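Local coordinates for protein 16S rRNA (adenine(1408)-N(1))-methyltransferase (Catenulispora acidiphila, PDB 4X1O) that probably methylates the N1 atom of an adenine in 16S ribosomal RNA using S-adenosyl-L-methionine, a modification linked to aminoglycoside resistance, at residues Pro154-Ser165 with Glu230-Ala239; Lys25-Thr33 with Asn102-Ile110. All coordinates share one frame; numbering follows the deposited sequence.

In the fold
Both contacts involve the same seven-stranded mixed sheet, whose strand order 3-2-1-4-5-7-6 is that of a class I, Rossmann-like methyltransferase, but they sit on opposite sides of the chain's centre. Contact 1, the more central, has its middle about 10 Å from the centre of the chain and half of its touching residues buried: strand 157-163 pairs antiparallel with strand 229-239 along its whole length, with helix 131-139 packed on I160 and I162 of one face. Contact 2, also partly buried, lies about 14 Å out at the edge strand 103-107, where the N-terminal hairpin is attached by a single bridge. Continuous backbone bonding, finished at one end by the E230 carboxylate, contrasts with two direct bonds, one water and a few aliphatic touches.

Contact 1: residues Pro154-Ser165 with Glu230-Ala239; sequences PGAPLEISIGTS and ETVLHLRAVA
E230 and S165 close one end of this strand pair: carboxylate oxygen OE2 takes the backbone N of S165 at 2.9 Å on its anti side, and S165 OG comes to the same OE2 at 2.5 Å, so short that the exact length is doubtful. The serine torsion (chi1 66°) brings OG round to the oxygen its own N-H already meets. The extended E230 chain runs past G163, whose lack of a side chain lets E230 CD come within 3.6 Å of G163 CA. Next along, T164 N donates to T231 O at 2.9 Å, and from there L158, I160 and I162 form paired backbone bonds with A237, L235 and L233 in antiparallel register. A156 and G155 carry the bonding on to A239.

On one face, the ring of H234 lies alongside E159, pointing the same way, with NE2 4.0 Å from E159 CB; S161 OG sits at the ring edge, 3.1 Å from H234 CD2. S161 CB also touches V232 CG1 at 3.7 Å. The E159 carboxylate does not reach the imidazole; it lies instead near that of E123, a pairing that might raise the pKa of one of them. The other face is aliphatic: I160 CD1 packs beside L235 CD2 at 4.2 Å, while V137 and L134 of helix 131-139 cover I160 and I162. Where strand 157-163 meets antiparallel strand 229-239 of the methyltransferase sheet, backbone bonds thus do the holding, between an aliphatic face and a mixed one that adds P157, V232 and V238 to its polar groups.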
# COMPACT_ATOMS: atom_id res chain seq x y z
N PRO A 154 -5.35 -15.98 1.88
CA PRO A 154 -4.20 -16.89 1.73
C PRO A 154 -3.72 -16.94 0.29
O PRO A 154 -4.54 -16.98 -0.64
CB PRO A 154 -4.76 -18.25 2.18
CG PRO A 154 -5.93 -17.91 3.05
CD PRO A 154 -6.52 -16.64 2.48
N GLY A 155 -2.40 -16.90 0.10
CA GLY A 155 -1.82 -16.95 -1.23
C GLY A 155 -1.63 -15.59 -1.87
O GLY A 155 -0.99 -15.47 -2.91
N ALA A 156 -2.20 -14.54 -1.28
CA ALA A 156 -2.02 -13.20 -1.81
C ALA A 156 -0.57 -12.75 -1.75
O ALA A 156 0.07 -12.92 -0.72
CB ALA A 156 -2.91 -12.19 -1.04
N PRO A 157 -0.07 -12.15 -2.84
CA PRO A 157 1.28 -11.57 -2.78
C PRO A 157 1.28 -10.26 -2.02
O PRO A 157 0.30 -9.50 -2.01
CB PRO A 157 1.64 -11.32 -4.25
CG PRO A 157 0.50 -11.82 -5.06
CD PRO A 157 -0.68 -12.00 -4.17
N LEU A 158 2.39 -10.02 -1.33
CA LEU A 158 2.66 -8.73 -0.74
C LEU A 158 3.84 -8.13 -1.49
O LEU A 158 4.84 -8.80 -1.69
CB LEU A 158 2.97 -8.84 0.74
CG LEU A 158 3.64 -7.64 1.40
CD1 LEU A 158 2.67 -6.48 1.61
CD2 LEU A 158 4.25 -8.08 2.71
N GLU A 159 3.71 -6.89 -1.93
CA GLU A 159 4.81 -6.25 -2.64
C GLU A 159 5.13 -4.99 -1.86
O GLU A 159 4.25 -4.16 -1.65
CB GLU A 159 4.46 -5.91 -4.08
CG GLU A 159 4.43 -7.10 -5.02
CD GLU A 159 3.05 -7.37 -5.56
OE1 GLU A 159 2.09 -6.74 -5.06
OE2 GLU A 159 2.92 -8.21 -6.48
N ILE A 160 6.37 -4.86 -1.41
CA ILE A 160 6.79 -3.67 -0.68
C ILE A 160 7.84 -2.97 -1.52
O ILE A 160 8.75 -3.62 -2.04
CB ILE A 160 7.37 -4.01 0.70
CG1 ILE A 160 6.32 -4.69 1.57
CG2 ILE A 160 7.90 -2.75 1.39
CD1 ILE A 160 6.93 -5.28 2.85
N SER A 161 7.71 -1.66 -1.68
CA SER A 161 8.65 -0.90 -2.49
C SER A 161 9.10 0.29 -1.69
O SER A 161 8.30 1.19 -1.37
CB SER A 161 8.01 -0.43 -3.81
OG SER A 161 7.84 -1.51 -4.72
N ILE A 162 10.38 0.31 -1.33
CA ILE A 162 10.91 1.41 -0.53
C ILE A 162 12.02 2.12 -1.31
O ILE A 162 12.99 1.50 -1.72
CB ILE A 162 11.47 0.89 0.82
CG1 ILE A 162 10.36 0.22 1.65
CG2 ILE A 162 12.11 2.02 1.62
CD1 ILE A 162 10.88 -0.59 2.80
N GLY A 163 11.88 3.42 -1.52
CA GLY A 163 12.95 4.17 -2.16
C GLY A 163 14.14 4.31 -1.23
O GLY A 163 13.98 4.67 -0.07
N THR A 164 15.33 4.02 -1.73
CA THR A 164 16.50 3.99 -0.86
C THR A 164 17.08 5.37 -0.57
O THR A 164 17.96 5.51 0.28
CB THR A 164 17.61 3.11 -1.46
OG1 THR A 164 17.97 3.64 -2.73
CG2 THR A 164 17.13 1.68 -1.62
N SER A 165 16.58 6.39 -1.26
CA SER A 165 17.08 7.74 -1.03
C SER A 165 16.73 8.22 0.38
O SER A 165 17.30 9.20 0.85
CB SER A 165 16.52 8.71 -2.07
OG SER A 165 15.12 8.85 -1.93
N GLU A 230 14.31 6.35 -9.11
CA GLU A 230 14.98 6.09 -7.85
C GLU A 230 15.32 4.62 -7.74
O GLU A 230 14.70 3.78 -8.39
CB GLU A 230 14.10 6.52 -6.67
CG GLU A 230 14.80 6.47 -5.33
CD GLU A 230 13.96 7.01 -4.20
OE1 GLU A 230 12.92 7.64 -4.47
OE2 GLU A 230 14.34 6.80 -3.04
N THR A 231 16.33 4.31 -6.94
CA THR A 231 16.58 2.92 -6.61
C THR A 231 15.58 2.48 -5.57
O THR A 231 15.40 3.14 -4.54
CB THR A 231 17.99 2.73 -6.07
OG1 THR A 231 18.94 3.14 -7.06
CG2 THR A 231 18.22 1.27 -5.75
N VAL A 232 14.91 1.37 -5.83
CA VAL A 232 13.89 0.87 -4.94
C VAL A 232 14.29 -0.46 -4.36
O VAL A 232 14.75 -1.34 -5.08
CB VAL A 232 12.54 0.74 -5.69
CG1 VAL A 232 11.51 -0.03 -4.86
CG2 VAL A 232 12.04 2.12 -6.05
N LEU A 233 14.13 -0.61 -3.04
CA LEU A 233 14.24 -1.92 -2.41
C LEU A 233 12.89 -2.58 -2.54
O LEU A 233 11.88 -2.06 -2.08
CB LEU A 233 14.65 -1.80 -0.95
CG LEU A 233 14.70 -3.09 -0.14
CD1 LEU A 233 15.76 -4.03 -0.67
CD2 LEU A 233 14.93 -2.77 1.34
N HIS A 234 12.87 -3.72 -3.22
CA HIS A 234 11.62 -4.40 -3.50
C HIS A 234 11.58 -5.73 -2.80
O HIS A 234 12.50 -6.54 -2.94
CB HIS A 234 11.45 -4.59 -5.01
CG HIS A 234 10.07 -5.02 -5.40
ND1 HIS A 234 9.72 -6.34 -5.57
CD2 HIS A 234 8.95 -4.30 -5.64
CE1 HIS A 234 8.45 -6.42 -5.90
NE2 HIS A 234 7.95 -5.19 -5.95
N LEU A 235 10.53 -5.95 -2.02
CA LEU A 235 10.34 -7.22 -1.34
C LEU A 235 9.03 -7.82 -1.79
O LEU A 235 8.02 -7.12 -1.82
CB LEU A 235 10.33 -7.03 0.18
CG LEU A 235 10.24 -8.28 1.05
CD1 LEU A 235 11.00 -8.04 2.35
CD2 LEU A 235 8.79 -8.68 1.36
N ARG A 236 9.05 -9.10 -2.12
CA ARG A 236 7.82 -9.81 -2.42
C ARG A 236 7.67 -10.98 -1.47
O ARG A 236 8.64 -11.68 -1.18
CB ARG A 236 7.81 -10.30 -3.87
CG ARG A 236 6.49 -10.94 -4.29
CD ARG A 236 6.46 -11.34 -5.77
NE ARG A 236 7.24 -12.55 -6.04
CZ ARG A 236 8.40 -12.55 -6.70
NH1 ARG A 236 8.91 -11.41 -7.15
NH2 ARG A 236 9.05 -13.69 -6.90
N ALA A 237 6.45 -11.17 -0.98
CA ALA A 237 6.13 -12.27 -0.09
C ALA A 237 4.76 -12.83 -0.46
O ALA A 237 4.03 -12.25 -1.26
CB ALA A 237 6.13 -11.82 1.37
N VAL A 238 4.44 -13.99 0.10
CA VAL A 238 3.16 -14.62 -0.14
C VAL A 238 2.48 -14.91 1.19
O VAL A 238 3.11 -15.37 2.15
CB VAL A 238 3.34 -15.92 -0.94
CG1 VAL A 238 2.04 -16.71 -0.97
CG2 VAL A 238 3.85 -15.60 -2.35
N ALA A 239 1.18 -14.62 1.27
CA ALA A 239 0.41 -14.87 2.48
C ALA A 239 0.27 -16.36 2.79
O ALA A 239 -0.24 -17.13 1.97
CB ALA A 239 -0.99 -14.22 2.36

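Contact 2: residues Lys25-Thr33 with Asn102-Ile110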
# COMPACT_ATOMS: atom_id res chain seq x y z
N LYS A 25 -16.16 6.04 7.25
CA LYS A 25 -14.82 5.47 7.23
C LYS A 25 -14.22 5.45 5.82
O LYS A 25 -13.05 5.11 5.64
CB LYS A 25 -14.83 4.07 7.83
CG LYS A 25 -15.70 3.08 7.09
CD LYS A 25 -15.65 1.70 7.74
CE LYS A 25 -14.27 1.08 7.61
NZ LYS A 25 -14.21 -0.26 8.25
N VAL A 26 -15.02 5.80 4.81
CA VAL A 26 -14.47 5.90 3.46
C VAL A 26 -14.65 7.31 2.92
O VAL A 26 -15.58 8.00 3.31
CB VAL A 26 -15.12 4.90 2.47
CG1 VAL A 26 -14.82 3.46 2.88
CG2 VAL A 26 -16.62 5.13 2.36
N LEU A 27 -13.77 7.73 2.04
CA LEU A 27 -13.93 9.04 1.43
C LEU A 27 -15.00 9.00 0.34
O LEU A 27 -15.02 8.10 -0.50
CB LEU A 27 -12.63 9.56 0.83
CG LEU A 27 -11.59 10.18 1.75
CD1 LEU A 27 -10.84 9.12 2.54
CD2 LEU A 27 -10.63 11.03 0.94
N ALA A 28 -15.89 9.98 0.42
CA ALA A 28 -16.80 10.32 -0.66
C ALA A 28 -16.58 11.79 -0.95
O ALA A 28 -17.09 12.65 -0.22
CB ALA A 28 -18.24 10.03 -0.27
N GLY A 29 -15.80 12.09 -1.98
CA GLY A 29 -15.38 13.45 -2.23
C GLY A 29 -14.54 14.00 -1.10
O GLY A 29 -13.57 13.38 -0.67
N LYS A 30 -14.92 15.16 -0.58
CA LYS A 30 -14.13 15.81 0.46
C LYS A 30 -14.51 15.36 1.87
O LYS A 30 -13.88 15.76 2.84
CB LYS A 30 -14.26 17.34 0.34
CG LYS A 30 -13.36 17.93 -0.74
CD LYS A 30 -13.80 19.31 -1.18
CE LYS A 30 -15.23 19.30 -1.67
NZ LYS A 30 -15.30 19.02 -3.13
N LYS A 31 -15.52 14.50 1.96
CA LYS A 31 -16.06 14.10 3.26
C LYS A 31 -15.84 12.62 3.57
O LYS A 31 -15.69 11.81 2.66
CB LYS A 31 -17.57 14.41 3.32
CG LYS A 31 -18.03 15.46 2.33
CD LYS A 31 -19.49 15.25 1.90
CE LYS A 31 -19.68 13.97 1.09
NZ LYS A 31 -18.94 14.01 -0.20
N LEU A 32 -15.79 12.30 4.85
CA LEU A 32 -15.78 10.91 5.29
C LEU A 32 -17.21 10.40 5.44
O LEU A 32 -18.11 11.16 5.81
CB LEU A 32 -15.03 10.76 6.61
CG LEU A 32 -13.50 10.64 6.51
CD1 LEU A 32 -12.89 10.41 7.88
CD2 LEU A 32 -13.11 9.54 5.55
N THR A 33 -17.43 9.13 5.13
CA THR A 33 -18.76 8.54 5.25
C THR A 33 -18.67 7.09 5.66
O THR A 33 -17.63 6.44 5.51
CB THR A 33 -19.56 8.65 3.93
OG1 THR A 33 -20.81 7.97 4.07
CG2 THR A 33 -18.78 8.04 2.78
N ASN A 102 -14.46 2.00 -8.97
CA ASN A 102 -13.82 0.85 -8.35
C ASN A 102 -12.70 1.19 -7.37
O ASN A 102 -11.97 0.30 -6.93
CB ASN A 102 -13.23 -0.06 -9.42
CG ASN A 102 -12.25 0.67 -10.34
OD1 ASN A 102 -12.42 1.86 -10.64
ND2 ASN A 102 -11.25 -0.05 -10.82
N LEU A 103 -12.52 2.48 -7.11
CA LEU A 103 -11.58 2.93 -6.10
C LEU A 103 -12.32 3.20 -4.78
O LEU A 103 -13.31 3.94 -4.72
CB LEU A 103 -10.84 4.18 -6.58
CG LEU A 103 -9.84 4.79 -5.62
CD1 LEU A 103 -8.64 3.82 -5.49
CD2 LEU A 103 -9.37 6.15 -6.11
N VAL A 104 -11.83 2.57 -3.72
CA VAL A 104 -12.36 2.77 -2.40
C VAL A 104 -11.25 3.30 -1.49
O VAL A 104 -10.23 2.64 -1.30
CB VAL A 104 -12.93 1.46 -1.81
CG1 VAL A 104 -13.54 1.73 -0.44
CG2 VAL A 104 -13.99 0.87 -2.74
N LEU A 105 -11.45 4.49 -0.95
CA LEU A 105 -10.43 5.10 -0.09
C LEU A 105 -10.88 5.01 1.36
O LEU A 105 -11.88 5.62 1.75
CB LEU A 105 -10.17 6.55 -0.51
CG LEU A 105 -9.69 6.66 -1.96
CD1 LEU A 105 -9.66 8.12 -2.43
CD2 LEU A 105 -8.33 5.99 -2.14
N VAL A 106 -10.13 4.23 2.14
CA VAL A 106 -10.47 3.91 3.53
C VAL A 106 -9.60 4.67 4.50
O VAL A 106 -8.37 4.65 4.38
CB VAL A 106 -10.28 2.38 3.81
CG1 VAL A 106 -10.54 2.07 5.29
CG2 VAL A 106 -11.18 1.55 2.89
N SER A 107 -10.21 5.33 5.48
CA SER A 107 -9.45 5.99 6.53
C SER A 107 -9.24 5.03 7.67
O SER A 107 -10.14 4.78 8.47
CB SER A 107 -10.18 7.25 7.02
OG SER A 107 -9.41 7.91 8.01
N SER A 108 -8.04 4.46 7.73
CA SER A 108 -7.67 3.58 8.83
C SER A 108 -6.17 3.37 8.86
O SER A 108 -5.51 3.42 7.82
CB SER A 108 -8.37 2.22 8.70
OG SER A 108 -7.87 1.33 9.68
N ALA A 109 -5.65 3.16 10.06
CA ALA A 109 -4.26 2.74 10.23
C ALA A 109 -4.19 1.23 10.01
O ALA A 109 -5.17 0.52 10.24
CB ALA A 109 -3.75 3.11 11.60
N ILE A 110 -3.05 0.74 9.55
CA ILE A 110 -2.93 -0.68 9.25
C ILE A 110 -2.81 -1.54 10.51
O ILE A 110 -3.28 -2.67 10.52
CB ILE A 110 -1.73 -0.96 8.32
CG1 ILE A 110 -1.80 -2.39 7.78
CG2 ILE A 110 -0.41 -0.67 9.01
CD1 ILE A 110 -3.12 -2.70 7.10
O HOH W 1 -13.70 6.09 -1.53
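V26 in the N-terminal beta hairpin bridges V106 on strand 103-107, the outermost strand at this side of the methyltransferase sheet. Two backbone bonds flank the bridge: S107 N donates to K25 O at 2.9 Å, and L27 N donates to L105 O at 2.8 Å. V26 CA also leans its hydrogen on L105 O, 3.1 Å away. Beyond L27 the strands diverge, their directions 124° apart, and a water takes over: it donates to L27 O at 2.6 Å and accepts from L105 N at 2.8 Å, so both polar backbone atoms of L105 are engaged from the hairpin side.

The hairpin reverses through a type II' turn from A28 to K31, and a classic beta bulge, in which K25 and V26 both face T33, falls just where it meets strand 103-107. That strand meanwhile uses V104 and V106 for its backbone bonds to the parallel strand 72-78, which leaves the backbone polar groups of L105 and the N-H of S107 for the hairpin side. It leads on to I110, which contacts S-adenosyl-L-methionine in the ligand-bound protein.

Side-chain packing divides between two sides. With its CG1 anti to the carbonyl carbon (chi1 -64°), V26 sets that methyl against V104 CG1 at 4.0 Å and also against V106 CG2. L27 passes obliquely over L105, CD1 to L105 CB 4.0 Å, and A88 of helix 85-91 touches both leucines. Near the end of the strand, L32 CD2 reaches S107 CB at 4.0 Å, and W81 lies against both residues.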